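Local coordinates for protein putative primosome component (Streptococcus pyogenes serotype M3, PDB 2QGZ) that probably acts as a helicase loader of the primosome, using an ATP-binding domain of the P-loop NTPase class to help deliver the replicative helicase, at residues E107-V112 / A171-L176; I126-A131 / E135-I140; E145-A150 / E178-S183; V239-R244 / R286-E291. One frame throughout, in Å; residues are numbered along the deposited sequence.

Contact 1 of 4, residues E107-V112 / A171-L176; sequences ERIQLV and AMAHEL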
loop_
_atom_site.group_PDB
_atom_site.type_symbol
_atom_site.label_atom_id
_atom_site.label_comp_id
_atom_site.label_asym_id
_atom_site.label_seq_id
_atom_site.Cartn_x
_atom_site.Cartn_y
_atom_site.Cartn_z
ATOM N N GLU A 107 -11.953 0.430 12.628
ATOM C CA GLU A 107 -11.602 1.840 12.803
ATOM C C GLU A 107 -10.096 2.134 12.841
ATOM O O GLU A 107 -9.690 3.288 12.684
ATOM C CB GLU A 107 -12.256 2.399 14.070
ATOM C CG GLU A 107 -11.695 1.844 15.369
ATOM C CD GLU A 107 -12.197 2.599 16.590
ATOM O OE1 GLU A 107 -11.892 3.809 16.699
ATOM O OE2 GLU A 107 -12.894 1.988 17.434
ATOM N N ARG A 108 -9.275 1.107 13.058
ATOM C CA ARG A 108 -7.824 1.293 13.082
ATOM C C ARG A 108 -7.284 1.470 11.658
ATOM O O ARG A 108 -6.100 1.766 11.468
ATOM C CB ARG A 108 -7.115 0.085 13.699
ATOM C CG ARG A 108 -7.495 -0.260 15.111
ATOM C CD ARG A 108 -6.402 -1.115 15.733
ATOM N NE ARG A 108 -6.734 -1.553 17.086
ATOM C CZ ARG A 108 -7.603 -2.517 17.376
ATOM N NH1 ARG A 108 -8.242 -3.166 16.406
ATOM N NH2 ARG A 108 -7.837 -2.830 18.642
ATOM N N ILE A 109 -8.151 1.267 10.670
ATOM C CA ILE A 109 -7.772 1.380 9.266
ATOM C C ILE A 109 -8.146 2.732 8.672
ATOM O O ILE A 109 -9.292 2.954 8.277
ATOM C CB ILE A 109 -8.446 0.270 8.427
ATOM C CG1 ILE A 109 -8.021 -1.101 8.945
ATOM C CG2 ILE A 109 -8.073 0.410 6.971
ATOM C CD1 ILE A 109 -8.712 -2.248 8.245
ATOM N N GLN A 110 -7.172 3.633 8.598
ATOM C CA GLN A 110 -7.410 4.960 8.046
ATOM C C GLN A 110 -7.455 4.934 6.521
ATOM O O GLN A 110 -6.637 4.280 5.874
ATOM C CB GLN A 110 -6.325 5.931 8.522
ATOM C CG GLN A 110 -6.451 6.359 9.985
ATOM C CD GLN A 110 -6.330 5.195 10.964
ATOM O OE1 GLN A 110 -7.272 4.888 11.707
ATOM N NE2 GLN A 110 -5.168 4.542 10.972
ATOM N N LEU A 111 -8.425 5.643 5.953
ATOM C CA LEU A 111 -8.579 5.712 4.507
ATOM C C LEU A 111 -8.366 7.140 4.037
ATOM O O LEU A 111 -8.719 8.092 4.731
ATOM C CB LEU A 111 -9.977 5.274 4.085
ATOM C CG LEU A 111 -10.507 3.890 4.450
ATOM C CD1 LEU A 111 -11.929 3.776 3.931
ATOM C CD2 LEU A 111 -9.630 2.806 3.846
ATOM N N VAL A 112 -7.783 7.283 2.855
ATOM C CA VAL A 112 -7.537 8.586 2.269
ATOM C C VAL A 112 -7.936 8.509 0.807
ATOM O O VAL A 112 -7.221 7.933 -0.016
ATOM C CB VAL A 112 -6.048 8.996 2.370
ATOM C CG1 VAL A 112 -5.808 10.287 1.582
ATOM C CG2 VAL A 112 -5.656 9.197 3.834
ATOM N N ALA A 171 -7.149 -6.442 2.871
ATOM C CA ALA A 171 -7.432 -7.601 3.710
ATOM C C ALA A 171 -6.290 -7.797 4.703
ATOM O O ALA A 171 -6.501 -8.241 5.841
ATOM C CB ALA A 171 -7.600 -8.845 2.857
ATOM N N MET A 172 -5.077 -7.484 4.261
ATOM C CA MET A 172 -3.899 -7.602 5.119
ATOM C C MET A 172 -4.038 -6.576 6.248
ATOM O O MET A 172 -3.767 -6.886 7.405
ATOM C CB MET A 172 -2.616 -7.328 4.320
ATOM C CG MET A 172 -1.329 -7.482 5.111
ATOM S SD MET A 172 0.116 -6.781 4.253
ATOM C CE MET A 172 -0.290 -5.001 4.354
ATOM N N ALA A 173 -4.470 -5.362 5.910
ATOM C CA ALA A 173 -4.644 -4.304 6.910
ATOM C C ALA A 173 -5.701 -4.698 7.942
ATOM O O ALA A 173 -5.567 -4.409 9.130
ATOM C CB ALA A 173 -5.049 -2.984 6.232
ATOM N N HIS A 174 -6.757 -5.356 7.478
ATOM C CA HIS A 174 -7.830 -5.778 8.365
ATOM C C HIS A 174 -7.353 -6.869 9.318
ATOM O O HIS A 174 -7.748 -6.894 10.481
ATOM C CB HIS A 174 -9.015 -6.280 7.551
ATOM C CG HIS A 174 -10.276 -6.406 8.343
ATOM N ND1 HIS A 174 -10.506 -7.449 9.218
ATOM C CD2 HIS A 174 -11.365 -5.602 8.414
ATOM C CE1 HIS A 174 -11.685 -7.280 9.792
ATOM N NE2 HIS A 174 -12.226 -6.169 9.324
ATOM N N GLU A 175 -6.494 -7.757 8.831
ATOM C CA GLU A 175 -5.974 -8.841 9.649
ATOM C C GLU A 175 -4.934 -8.305 10.645
ATOM O O GLU A 175 -4.819 -8.805 11.768
ATOM C CB GLU A 175 -5.361 -9.906 8.746
ATOM C CG GLU A 175 -5.108 -11.241 9.400
ATOM C CD GLU A 175 -6.382 -12.000 9.736
ATOM O OE1 GLU A 175 -7.429 -11.775 9.083
ATOM O OE2 GLU A 175 -6.328 -12.853 10.647
ATOM N N LEU A 176 -4.180 -7.288 10.234
ATOM C CA LEU A 176 -3.181 -6.679 11.112
ATOM C C LEU A 176 -3.875 -5.993 12.281
ATOM O O LEU A 176 -3.394 -6.027 13.413
ATOM C CB LEU A 176 -2.337 -5.649 10.358
ATOM C CG LEU A 176 -1.081 -6.180 9.673
ATOM C CD1 LEU A 176 -0.373 -5.049 8.949
ATOM C CD2 LEU A 176 -0.174 -6.799 10.710
#
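Ile-109 meets the helical backbone of Ala-173 and His-174 chiefly through its CD1 methyl, a small example of how an edge strand is packed onto a helix in the parallel alpha/beta fold of P-loop NTPases. Its CD1 comes 3.6 Å from His-174 CA and 3.9 Å from Ala-173 C, so the methyl is received by the main chain between the two residues as much as by side chains. Beside it lie Ala-173 CB, 4.2 Å from Ile-109 CD1, and His-174 CB. With chi1 at -60° and chi2 at 176°, CG1 lies opposite the carbonyl carbon and the branch runs out straight, carrying CD1 to the helix. No hydrogen bond crosses the contact, which rests on van der Waals packing among three buried residues.

Around this apolar point, backbone bonds position the strand: Gln-110 and Val-112 pair with Thr-184, Leu-186 and His-188 of strand 184-188, whose Leu-186 also touches Ile-109. Helix 165-179 starts at what looks like a Walker A loop, and the His-174 ring meets that of His-122. A polar link lies later in the helix, where Arg-108 NH1 is hydrogen-bonded to Ser-177 OG. Within the strand segment, Gln-110 turns back on its own chain, its NE2 making a weak bond of 3.0 Å, bent to 125°, to Arg-108 O.

Contact 2 of 4, residues I126-A131 / E135-I140; sequences IDVNNA and EAFSAI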
loop_
_atom_site.group_PDB
_atom_site.type_symbol
_atom_site.label_atom_id
_atom_site.label_comp_id
_atom_site.label_asym_id
_atom_site.label_seq_id
_atom_site.Cartn_x
_atom_site.Cartn_y
_atom_site.Cartn_z
ATOM N N ILE A 126 -10.656 -12.869 -0.309
ATOM C CA ILE A 126 -9.615 -12.913 -1.337
ATOM C C ILE A 126 -9.525 -14.259 -2.056
ATOM O O ILE A 126 -9.407 -15.307 -1.420
ATOM C CB ILE A 126 -8.221 -12.601 -0.727
ATOM C CG1 ILE A 126 -8.252 -11.256 0.001
ATOM C CG2 ILE A 126 -7.169 -12.609 -1.810
ATOM C CD1 ILE A 126 -8.843 -10.105 -0.809
ATOM N N ASP A 127 -9.581 -14.234 -3.382
ATOM C CA ASP A 127 -9.484 -15.471 -4.149
ATOM C C ASP A 127 -8.028 -15.876 -4.308
ATOM O O ASP A 127 -7.189 -15.067 -4.707
ATOM C CB ASP A 127 -10.106 -15.320 -5.548
ATOM C CG ASP A 127 -11.642 -15.318 -5.527
ATOM O OD1 ASP A 127 -12.238 -16.123 -4.780
ATOM O OD2 ASP A 127 -12.246 -14.522 -6.273
ATOM N N VAL A 128 -7.737 -17.130 -3.976
ATOM C CA VAL A 128 -6.397 -17.683 -4.098
ATOM C C VAL A 128 -6.544 -18.867 -5.050
ATOM O O VAL A 128 -6.475 -20.025 -4.648
ATOM C CB VAL A 128 -5.850 -18.168 -2.731
ATOM C CG1 VAL A 128 -4.374 -18.505 -2.852
ATOM C CG2 VAL A 128 -6.062 -17.095 -1.667
ATOM N N ASN A 129 -6.746 -18.553 -6.324
ATOM C CA ASN A 129 -6.948 -19.558 -7.356
ATOM C C ASN A 129 -5.937 -19.455 -8.509
ATOM O O ASN A 129 -6.236 -19.835 -9.642
ATOM C CB ASN A 129 -8.382 -19.416 -7.885
ATOM C CG ASN A 129 -8.723 -17.975 -8.266
ATOM O OD1 ASN A 129 -9.869 -17.656 -8.614
ATOM N ND2 ASN A 129 -7.726 -17.100 -8.201
ATOM N N ASN A 130 -4.748 -18.946 -8.203
ATOM C CA ASN A 130 -3.663 -18.766 -9.175
ATOM C C ASN A 130 -2.356 -19.072 -8.488
ATOM O O ASN A 130 -2.278 -19.100 -7.260
ATOM C CB ASN A 130 -3.541 -17.301 -9.626
ATOM C CG ASN A 130 -4.505 -16.940 -10.705
ATOM O OD1 ASN A 130 -4.622 -15.778 -11.078
ATOM N ND2 ASN A 130 -5.206 -17.939 -11.228
ATOM N N ALA A 131 -1.316 -19.250 -9.288
ATOM C CA ALA A 131 0.000 -19.471 -8.738
ATOM C C ALA A 131 0.447 -18.103 -8.208
ATOM O O ALA A 131 1.045 -18.018 -7.133
ATOM C CB ALA A 131 0.953 -19.965 -9.816
ATOM N N GLU A 135 1.166 -17.083 -4.287
ATOM C CA GLU A 135 2.408 -16.449 -3.863
ATOM C C GLU A 135 2.152 -15.145 -3.105
ATOM O O GLU A 135 2.652 -14.966 -1.997
ATOM C CB GLU A 135 3.303 -16.179 -5.082
ATOM C CG GLU A 135 3.978 -17.417 -5.656
ATOM C CD GLU A 135 4.711 -17.147 -6.975
ATOM O OE1 GLU A 135 4.040 -16.968 -8.019
ATOM O OE2 GLU A 135 5.963 -17.108 -6.968
ATOM N N ALA A 136 1.363 -14.248 -3.693
ATOM C CA ALA A 136 1.055 -12.973 -3.052
ATOM C C ALA A 136 0.326 -13.166 -1.718
ATOM O O ALA A 136 0.644 -12.507 -0.734
ATOM C CB ALA A 136 0.220 -12.093 -3.987
ATOM N N PHE A 137 -0.638 -14.077 -1.684
ATOM C CA PHE A 137 -1.398 -14.342 -0.463
ATOM C C PHE A 137 -0.449 -14.900 0.599
ATOM O O PHE A 137 -0.515 -14.552 1.773
ATOM C CB PHE A 137 -2.503 -15.344 -0.760
ATOM C CG PHE A 137 -3.495 -15.495 0.345
ATOM C CD1 PHE A 137 -4.405 -14.479 0.620
ATOM C CD2 PHE A 137 -3.547 -16.667 1.092
ATOM C CE1 PHE A 137 -5.351 -14.629 1.617
ATOM C CE2 PHE A 137 -4.498 -16.825 2.098
ATOM C CZ PHE A 137 -5.401 -15.808 2.360
ATOM N N SER A 138 0.445 -15.768 0.160
ATOM C CA SER A 138 1.431 -16.375 1.034
ATOM C C SER A 138 2.291 -15.278 1.692
ATOM O O SER A 138 2.543 -15.314 2.901
ATOM C CB SER A 138 2.298 -17.338 0.208
ATOM O OG SER A 138 3.382 -17.856 0.952
ATOM N N ALA A 139 2.728 -14.300 0.900
ATOM C CA ALA A 139 3.551 -13.211 1.429
ATOM C C ALA A 139 2.780 -12.290 2.385
ATOM O O ALA A 139 3.340 -11.779 3.350
ATOM C CB ALA A 139 4.130 -12.394 0.287
ATOM N N ILE A 140 1.504 -12.062 2.104
ATOM C CA ILE A 140 0.690 -11.222 2.964
ATOM C C ILE A 140 0.513 -11.895 4.340
ATOM O O ILE A 140 0.488 -11.221 5.365
ATOM C CB ILE A 140 -0.688 -10.934 2.292
ATOM C CG1 ILE A 140 -0.717 -9.494 1.804
ATOM C CG2 ILE A 140 -1.844 -11.184 3.238
ATOM C CD1 ILE A 140 0.175 -9.245 0.613
#
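Phe-137 swings its ring toward the preceding loop because chi1 is -169°, with CG opposite the backbone N, while Val-128 at chi1 -170° sends CG1 that way and leaves CG2 beside its own N, facing the ring. The two side chains meet at about a right angle. Val-128 CG2 sits over one face in a CH-pi contact, 3.7 Å from the Phe-137 ring centroid and displaced toward the rim near CG. Ile-126 adds its CG2, 4.1 Å from Phe-137 CD1, approaching obliquely.

Farther along, the segments join through the first turn of the helix: Glu-135 N donates to Ala-131 O at 3.0 Å with an N-H...O angle of 157°. Glu-135 CG packs 3.3 Å from the same Ala-131 O. Asn-130 occupies the N-cap position, yet its side chain makes no capping bond; Asn-130 ND2 makes a weak hydrogen bond to Asn-129 O, 2.7 Å away. Asp-127 ties the loop to the last modelled residues, through Arg-299 (salt bridge) and Asn-298 (hydrogen bond).

Helix 131-146 thus wears its own lead-in loop along a surface side, while its Ala-136 and Ala-139 rest on strand 154-158 and Ile-140 wedges against both that strand and helix 165-179.

Contact 3 of 4, residues E145-A150 / E178-S183; sequences EQYPSA and EKKGVS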
loop_
_atom_site.group_PDB
_atom_site.type_symbol
_atom_site.label_atom_id
_atom_site.label_comp_id
_atom_site.label_asym_id
_atom_site.label_seq_id
_atom_site.Cartn_x
_atom_site.Cartn_y
_atom_site.Cartn_z
ATOM N N GLU A 145 1.933 -12.382 10.207
ATOM C CA GLU A 145 2.456 -13.303 11.205
ATOM C C GLU A 145 3.784 -12.834 11.818
ATOM O O GLU A 145 4.004 -12.966 13.025
ATOM C CB GLU A 145 2.616 -14.682 10.554
ATOM C CG GLU A 145 2.667 -15.851 11.507
ATOM C CD GLU A 145 2.791 -17.196 10.788
ATOM O OE1 GLU A 145 2.914 -18.227 11.482
ATOM O OE2 GLU A 145 2.769 -17.226 9.537
ATOM N N GLN A 146 4.655 -12.267 10.987
ATOM C CA GLN A 146 5.965 -11.800 11.433
ATOM C C GLN A 146 6.045 -10.339 11.904
ATOM O O GLN A 146 7.118 -9.868 12.261
ATOM C CB GLN A 146 6.982 -12.037 10.314
ATOM C CG GLN A 146 7.164 -13.501 9.979
ATOM C CD GLN A 146 7.808 -13.738 8.622
ATOM O OE1 GLN A 146 7.853 -14.872 8.143
ATOM N NE2 GLN A 146 8.304 -12.673 7.994
ATOM N N TYR A 147 4.922 -9.629 11.918
ATOM C CA TYR A 147 4.927 -8.233 12.345
ATOM C C TYR A 147 4.961 -8.060 13.867
ATOM O O TYR A 147 4.154 -8.643 14.589
ATOM C CB TYR A 147 3.706 -7.501 11.783
ATOM C CG TYR A 147 3.685 -6.032 12.129
ATOM C CD1 TYR A 147 3.156 -5.586 13.342
ATOM C CD2 TYR A 147 4.261 -5.092 11.274
ATOM C CE1 TYR A 147 3.207 -4.240 13.695
ATOM C CE2 TYR A 147 4.324 -3.743 11.618
ATOM C CZ TYR A 147 3.796 -3.324 12.828
ATOM O OH TYR A 147 3.875 -1.995 13.174
ATOM N N PRO A 148 5.896 -7.239 14.375
ATOM C CA PRO A 148 6.896 -6.491 13.606
ATOM C C PRO A 148 8.230 -7.230 13.506
ATOM O O PRO A 148 8.597 -7.992 14.398
ATOM C CB PRO A 148 7.028 -5.202 14.399
ATOM C CG PRO A 148 6.953 -5.716 15.809
ATOM C CD PRO A 148 5.802 -6.709 15.749
ATOM N N SER A 149 8.944 -7.001 12.409
ATOM C CA SER A 149 10.242 -7.620 12.185
ATOM C C SER A 149 11.255 -6.520 11.972
ATOM O O SER A 149 10.893 -5.353 11.826
ATOM C CB SER A 149 10.218 -8.521 10.952
ATOM O OG SER A 149 9.430 -9.670 11.183
ATOM N N ALA A 150 12.524 -6.903 11.941
ATOM C CA ALA A 150 13.615 -5.955 11.767
ATOM C C ALA A 150 13.385 -4.950 10.634
ATOM O O ALA A 150 12.902 -3.834 10.862
ATOM C CB ALA A 150 14.917 -6.717 11.541
ATOM N N GLU A 178 -6.872 -6.827 13.415
ATOM C CA GLU A 178 -7.544 -7.840 14.224
ATOM C C GLU A 178 -6.598 -8.690 15.064
ATOM O O GLU A 178 -6.829 -8.880 16.255
ATOM C CB GLU A 178 -8.395 -8.765 13.348
ATOM C CG GLU A 178 -9.100 -9.862 14.145
ATOM C CD GLU A 178 -10.080 -10.681 13.323
ATOM O OE1 GLU A 178 -10.787 -11.525 13.918
ATOM O OE2 GLU A 178 -10.145 -10.490 12.089
ATOM N N LYS A 179 -5.543 -9.210 14.454
ATOM C CA LYS A 179 -4.600 -10.043 15.188
ATOM C C LYS A 179 -3.696 -9.201 16.061
ATOM O O LYS A 179 -3.625 -9.402 17.270
ATOM C CB LYS A 179 -3.785 -10.895 14.215
ATOM C CG LYS A 179 -4.643 -11.944 13.528
ATOM C CD LYS A 179 -5.299 -12.827 14.575
ATOM C CE LYS A 179 -6.367 -13.714 13.981
ATOM N NZ LYS A 179 -6.894 -14.673 14.999
ATOM N N LYS A 180 -2.993 -8.263 15.443
ATOM C CA LYS A 180 -2.131 -7.357 16.174
ATOM C C LYS A 180 -3.046 -6.156 16.394
ATOM O O LYS A 180 -4.214 -6.205 16.004
ATOM C CB LYS A 180 -0.932 -6.981 15.317
ATOM C CG LYS A 180 -0.145 -8.184 14.795
ATOM C CD LYS A 180 0.324 -9.059 15.929
ATOM C CE LYS A 180 1.567 -9.849 15.545
ATOM N NZ LYS A 180 1.356 -10.716 14.366
ATOM N N GLY A 181 -2.558 -5.090 17.013
ATOM C CA GLY A 181 -3.435 -3.947 17.212
ATOM C C GLY A 181 -3.003 -2.755 16.380
ATOM O O GLY A 181 -3.350 -1.613 16.676
ATOM N N VAL A 182 -2.264 -3.040 15.316
ATOM C CA VAL A 182 -1.708 -2.026 14.434
ATOM C C VAL A 182 -2.662 -1.304 13.492
ATOM O O VAL A 182 -3.581 -1.895 12.928
ATOM C CB VAL A 182 -0.555 -2.633 13.607
ATOM C CG1 VAL A 182 -1.029 -3.895 12.917
ATOM C CG2 VAL A 182 -0.044 -1.622 12.593
ATOM N N SER A 183 -2.416 -0.007 13.335
ATOM C CA SER A 183 -3.199 0.852 12.457
ATOM C C SER A 183 -2.527 0.844 11.091
ATOM O O SER A 183 -1.310 0.742 10.988
ATOM C CB SER A 183 -3.225 2.292 12.989
ATOM O OG SER A 183 -3.803 2.365 14.283
#
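Tyr-147 faces Lys-180 and Val-182 where two helices, 131-146 and 165-179, finish near each other and their chains turn back toward the parallel sheet, a recurrent feature of alpha/beta P-loop domains.

The apolar part is made by the tyrosine ring and the valine, which come from opposite directions. Tyr-147 CE1 is 4.1 Å from Val-182 CB, and the phenol OH lies 4.0 Å from Val-182 CG2; the approach to the ring is oblique. Leu-176 and Pro-216 touch both residues, closing the patch from the helix and from a loop. The aliphatic start of Lys-180 also flanks the ring, with CG 4.4 Å from Tyr-147 CD1.

The polar part belongs to the end of Lys-180. Its chain bends at chi2 (-57°) and again at chi4 (-59°), which folds CE to 3.0 Å from Tyr-147 O and brings NZ among carbonyls near the end of helix 131-146. The actual hydrogen bond goes to Val-144 O. Glu-145 O and Tyr-147 O are near NZ but not bonded to it, the latter for want of a good angle. A positive charge here would probably be favourable beside the carbonyls that close the helix.

Within segment 145-150 the chain also packs against the tyrosine. The peptide before Pro-148 is cis, and Pro-148 CB lies over the centre of the Tyr-147 ring, 3.8 Å above its plane. A separate local turn follows, in which Ser-149 OG donates to Gln-146 O at 2.6 Å, from above the carbonyl plane rather than along a lone pair.

Contact 4 of 4, residues V239-R244 / R286-E291; sequences VILQYR and RYLARE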
loop_
_atom_site.group_PDB
_atom_site.type_symbol
_atom_site.label_atom_id
_atom_site.label_comp_id
_atom_site.label_asym_id
_atom_site.label_seq_id
_atom_site.Cartn_x
_atom_site.Cartn_y
_atom_site.Cartn_z
ATOM N N VAL A 239 10.055 12.471 -0.173
ATOM C CA VAL A 239 10.342 12.724 1.232
ATOM C C VAL A 239 9.647 11.721 2.146
ATOM O O VAL A 239 10.236 11.258 3.120
ATOM C CB VAL A 239 9.935 14.157 1.638
ATOM C CG1 VAL A 239 10.416 14.463 3.065
ATOM C CG2 VAL A 239 10.545 15.148 0.671
ATOM N N ILE A 240 8.396 11.393 1.834
ATOM C CA ILE A 240 7.661 10.430 2.634
ATOM C C ILE A 240 8.397 9.098 2.588
ATOM O O ILE A 240 8.616 8.471 3.616
ATOM C CB ILE A 240 6.212 10.231 2.107
ATOM C CG1 ILE A 240 5.345 11.433 2.496
ATOM C CG2 ILE A 240 5.609 8.939 2.668
ATOM C CD1 ILE A 240 3.945 11.370 1.918
ATOM N N LEU A 241 8.785 8.667 1.396
ATOM C CA LEU A 241 9.484 7.399 1.271
ATOM C C LEU A 241 10.822 7.458 2.005
ATOM O O LEU A 241 11.168 6.542 2.764
ATOM C CB LEU A 241 9.672 7.046 -0.209
ATOM C CG LEU A 241 8.694 6.030 -0.839
ATOM C CD1 LEU A 241 7.330 6.060 -0.167
ATOM C CD2 LEU A 241 8.571 6.307 -2.337
ATOM N N GLN A 242 11.561 8.545 1.804
ATOM C CA GLN A 242 12.858 8.728 2.456
ATOM C C GLN A 242 12.715 8.579 3.966
ATOM O O GLN A 242 13.470 7.859 4.607
ATOM C CB GLN A 242 13.403 10.115 2.140
ATOM C CG GLN A 242 14.688 10.441 2.828
ATOM C CD GLN A 242 15.210 11.804 2.425
ATOM O OE1 GLN A 242 16.415 12.040 2.405
ATOM N NE2 GLN A 242 14.301 12.714 2.117
ATOM N N TYR A 243 11.730 9.261 4.531
ATOM C CA TYR A 243 11.489 9.196 5.958
ATOM C C TYR A 243 11.105 7.794 6.432
ATOM O O TYR A 243 11.516 7.374 7.517
ATOM C CB TYR A 243 10.395 10.190 6.335
ATOM C CG TYR A 243 9.894 10.047 7.748
ATOM C CD1 TYR A 243 8.810 9.219 8.039
ATOM C CD2 TYR A 243 10.493 10.749 8.794
ATOM C CE1 TYR A 243 8.328 9.095 9.342
ATOM C CE2 TYR A 243 10.022 10.642 10.103
ATOM C CZ TYR A 243 8.940 9.810 10.371
ATOM O OH TYR A 243 8.479 9.681 11.662
ATOM N N ARG A 244 10.320 7.068 5.636
ATOM C CA ARG A 244 9.928 5.730 6.046
ATOM C C ARG A 244 11.109 4.768 5.921
ATOM O O ARG A 244 11.192 3.785 6.660
ATOM C CB ARG A 244 8.691 5.256 5.259
ATOM C CG ARG A 244 7.421 6.035 5.634
ATOM C CD ARG A 244 6.164 5.549 4.891
ATOM N NE ARG A 244 5.658 4.290 5.429
ATOM C CZ ARG A 244 4.997 4.167 6.577
ATOM N NH1 ARG A 244 4.745 5.228 7.327
ATOM N NH2 ARG A 244 4.597 2.974 6.988
ATOM N N ARG A 286 11.994 0.329 -4.654
ATOM C CA ARG A 286 12.625 -0.984 -4.737
ATOM C C ARG A 286 13.242 -1.394 -3.417
ATOM O O ARG A 286 13.401 -2.577 -3.136
ATOM C CB ARG A 286 13.724 -1.009 -5.803
ATOM C CG ARG A 286 13.258 -0.828 -7.236
ATOM C CD ARG A 286 14.409 -1.111 -8.195
ATOM N NE ARG A 286 14.009 -0.996 -9.597
ATOM C CZ ARG A 286 13.905 0.154 -10.262
ATOM N NH1 ARG A 286 14.178 1.308 -9.661
ATOM N NH2 ARG A 286 13.511 0.151 -11.532
ATOM N N TYR A 287 13.609 -0.421 -2.601
ATOM C CA TYR A 287 14.217 -0.751 -1.324
ATOM C C TYR A 287 13.151 -1.118 -0.284
ATOM O O TYR A 287 13.353 -2.022 0.525
ATOM C CB TYR A 287 15.088 0.420 -0.847
ATOM C CG TYR A 287 15.641 0.251 0.546
ATOM C CD1 TYR A 287 14.899 0.633 1.661
ATOM C CD2 TYR A 287 16.883 -0.334 0.755
ATOM C CE1 TYR A 287 15.378 0.432 2.949
ATOM C CE2 TYR A 287 17.374 -0.544 2.043
ATOM C CZ TYR A 287 16.614 -0.162 3.135
ATOM O OH TYR A 287 17.070 -0.404 4.414
ATOM N N LEU A 288 12.011 -0.433 -0.331
ATOM C CA LEU A 288 10.924 -0.671 0.617
ATOM C C LEU A 288 10.016 -1.863 0.316
ATOM O O LEU A 288 9.438 -2.443 1.238
ATOM C CB LEU A 288 10.051 0.579 0.726
ATOM C CG LEU A 288 10.692 1.809 1.353
ATOM C CD1 LEU A 288 9.951 3.057 0.925
ATOM C CD2 LEU A 288 10.686 1.650 2.857
ATOM N N ALA A 289 9.890 -2.247 -0.951
ATOM C CA ALA A 289 8.986 -3.354 -1.272
ATOM C C ALA A 289 9.451 -4.337 -2.341
ATOM O O ALA A 289 10.207 -3.988 -3.242
ATOM C CB ALA A 289 7.630 -2.789 -1.657
ATOM N N ARG A 290 8.981 -5.573 -2.231
ATOM C CA ARG A 290 9.326 -6.616 -3.189
ATOM C C ARG A 290 8.230 -6.671 -4.246
ATOM O O ARG A 290 7.048 -6.631 -3.924
ATOM C CB ARG A 290 9.467 -7.959 -2.471
ATOM C CG ARG A 290 10.695 -8.038 -1.555
ATOM C CD ARG A 290 11.993 -8.132 -2.383
ATOM N NE ARG A 290 13.210 -7.874 -1.605
ATOM C CZ ARG A 290 13.599 -6.668 -1.189
ATOM N NH1 ARG A 290 12.871 -5.592 -1.469
ATOM N NH2 ARG A 290 14.725 -6.534 -0.495
ATOM N N GLU A 291 8.631 -6.754 -5.507
ATOM C CA GLU A 291 7.699 -6.777 -6.634
ATOM C C GLU A 291 6.964 -8.106 -6.784
ATOM O O GLU A 291 7.579 -9.161 -6.715
ATOM C CB GLU A 291 8.472 -6.483 -7.914
ATOM C CG GLU A 291 7.662 -5.973 -9.082
ATOM C CD GLU A 291 8.517 -5.815 -10.341
ATOM O OE1 GLU A 291 8.095 -5.082 -11.263
ATOM O OE2 GLU A 291 9.608 -6.430 -10.411
#
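Leu-288, at the end of helix 281-288, projects into the side of helix 237-247 and meets Leu-241. From CB, which points toward that helix, the chain passes to CG opposite the carbonyl carbon (chi1 -67°) and there divides. CD1 does most of the touching: it lies 3.7 Å from Leu-241 CG, with CB, CD1 and the backbone O of Leu-241 slightly farther from the same methyl. CD2 lies farther toward the C-terminal end of that helix, 4.4 Å from Arg-244 O. Met-245 of the same helix also touches Leu-288, so the side chain covers about one turn.

No polar bond crosses this buried contact. The Arg-244 guanidinium is engaged away from it, NE bonding Thr-251 OG1, NH1 the carbonyls of Lys-213 and Val-215, and NH2 that of Pro-250, which ties helix 237-247 to the start of strand 251-255 and to the turn after helix 210-213. Leu-288 in turn is held by its backbone bond to Gly-154, just where Ala-289 departs from helical angles and the chain becomes an edge strand. This packing of two helices beside a parallel sheet, with one running directly into the next strand, belongs to the alpha/beta layering of the P-loop NTPase fold.

In the fold
Contacts 1 and 4 are buried, mostly apolar and without a hydrogen bond across them; they lie on opposite sides of the chain's centre, contact 1 at the outermost strand 109-112, contact 4 between helices where one leads into the outermost strand 289-293. Contact 2 is a surface contact and contact 3 partly buried, and there aromatic rings and backbone carbonyls enter: a CH-pi contact and a helical hydrogen bond in the former, a lysine beside helix-end carbonyls in the latter. Helix 165-179 serves contacts 1 and 3, helix 131-146 contacts 2 and 3. Contact 1 touches contact 2 through Met-172 and Ile-140, and contact 3 through Leu-176 and Val-182, whereas contact 4 touches none of the others.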